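Local coordinates for protein putative sortase (PDB 2W1K) that is a class C sortase of the pneumococcus, a transferase that probably joins pilin subunits covalently during assembly of the pilus fibre, at residues Leu80-Tyr84 / His85-Met89. Residues are numbered along the deposited sequence; the frame is centred on the assembly and turned at random.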
# COMPACT_ATOMS: atom_id res chain seq x y z
N LEU A 80 -2.55 2.70 -8.04
CA LEU A 80 -3.91 3.01 -7.53
C LEU A 80 -5.00 2.19 -8.22
O LEU A 80 -5.31 2.39 -9.45
CB LEU A 80 -4.19 4.51 -7.77
CG LEU A 80 -3.20 5.47 -7.07
CD1 LEU A 80 -3.66 6.92 -7.39
CD2 LEU A 80 -3.19 5.18 -5.53
N GLY A 81 -5.73 1.42 -7.42
CA GLY A 81 -6.76 0.54 -7.98
C GLY A 81 -6.30 -0.88 -8.33
O GLY A 81 -5.35 -1.07 -9.05
N ALA A 82 -6.95 -1.89 -7.77
CA ALA A 82 -6.34 -3.16 -7.67
C ALA A 82 -7.06 -3.96 -8.76
O ALA A 82 -8.00 -4.61 -8.45
CB ALA A 82 -6.64 -3.80 -6.23
N ASP A 83 -6.68 -3.83 -10.01
CA ASP A 83 -7.25 -4.68 -11.08
C ASP A 83 -6.13 -5.67 -11.51
O ASP A 83 -4.99 -5.63 -11.02
CB ASP A 83 -7.71 -3.84 -12.27
CG ASP A 83 -6.61 -2.90 -12.73
OD1 ASP A 83 -5.42 -3.19 -12.45
OD2 ASP A 83 -6.90 -1.80 -13.26
N TYR A 84 -6.45 -6.51 -12.47
CA TYR A 84 -5.53 -7.48 -13.02
C TYR A 84 -4.29 -6.82 -13.53
O TYR A 84 -3.22 -7.35 -13.35
CB TYR A 84 -6.24 -8.19 -14.21
CG TYR A 84 -5.40 -9.25 -14.93
CD1 TYR A 84 -5.58 -10.65 -14.63
CD2 TYR A 84 -4.44 -8.90 -15.92
CE1 TYR A 84 -4.85 -11.69 -15.33
CE2 TYR A 84 -3.68 -9.93 -16.59
CZ TYR A 84 -3.91 -11.31 -16.27
OH TYR A 84 -3.20 -12.29 -16.90
N HIS A 85 -4.47 -5.72 -14.27
CA HIS A 85 -3.38 -5.01 -14.93
C HIS A 85 -2.41 -4.54 -13.88
O HIS A 85 -1.22 -4.92 -13.92
CB HIS A 85 -3.99 -3.87 -15.75
CG HIS A 85 -3.02 -2.87 -16.29
ND1 HIS A 85 -3.20 -1.50 -16.17
CD2 HIS A 85 -1.82 -3.04 -16.93
CE1 HIS A 85 -2.16 -0.87 -16.72
NE2 HIS A 85 -1.33 -1.78 -17.23
N HIS A 86 -2.87 -3.72 -12.93
CA HIS A 86 -1.98 -3.23 -11.86
C HIS A 86 -1.37 -4.33 -10.97
O HIS A 86 -0.19 -4.29 -10.54
CB HIS A 86 -2.70 -2.25 -10.91
CG HIS A 86 -3.03 -0.94 -11.54
ND1 HIS A 86 -4.02 -0.10 -11.07
CD2 HIS A 86 -2.57 -0.38 -12.70
CE1 HIS A 86 -4.15 0.92 -11.90
NE2 HIS A 86 -3.26 0.79 -12.87
N LEU A 87 -2.18 -5.30 -10.61
CA LEU A 87 -1.65 -6.38 -9.79
C LEU A 87 -0.66 -7.27 -10.53
O LEU A 87 0.09 -8.01 -9.88
CB LEU A 87 -2.77 -7.25 -9.23
CG LEU A 87 -3.59 -6.58 -8.09
CD1 LEU A 87 -4.77 -7.51 -7.71
CD2 LEU A 87 -2.68 -6.24 -6.88
N GLY A 88 -0.66 -7.18 -11.87
CA GLY A 88 0.33 -7.89 -12.66
C GLY A 88 1.63 -7.11 -12.65
O GLY A 88 2.70 -7.65 -12.98
N MET A 89 1.57 -5.81 -12.30
CA MET A 89 2.80 -4.99 -12.33
C MET A 89 3.42 -4.57 -11.00
O MET A 89 4.54 -3.99 -11.00
CB MET A 89 2.64 -3.76 -13.30
CG MET A 89 1.45 -2.95 -13.07
SD MET A 89 0.96 -2.05 -14.63
CE MET A 89 2.56 -1.39 -15.05
O HOH W 1 -5.33 -0.69 -15.27
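Asp83 reaches forward over the first turn of helix 84-89 and takes the amide of His86 on its carboxylate: His86 N to Asp83 OD1 is 2.6 Å, with the oxygen met nearly along its C-O axis. A first torsion of 51° sets CG between the aspartate's own N and carbonyl carbon, which turns the carboxylate forward to that amide. Its other oxygen, OD2, lies over one face of the His86 imidazole, near the rim, the carboxylate and ring planes 49° apart. OD2 also accepts from a water hydrogen-bonded in turn to His85 ND1, so the carboxylate is tied to both histidines. Asp83 is the N-cap of helix 84-89, placed where the chain leaves strand 74-80 of the sortase beta-barrel and turns into this short helix ahead of strand 91-93. Backbone bonds continue the turn, Leu87 N to Asp83 O at 2.9 Å and a weak one from Gly88 N to Tyr84 O at 3.0 Å.

The His86 ring is held through both its nitrogens. His86 ND1 donates to Gly81 O at 2.6 Å, the acceptor only 7° out of the ring plane, while NE2 is hydrogen-bonded to Asp61 OD1; together these fix the ring's rotation. Next to that bond, His86 CE1 comes to 3.1 Å from Leu80 O. Apolar contact is slight: Leu87 CD1 lies 4.4 Å from Ala82 CB, and both side chains rest on Ala92 of strand 91-93.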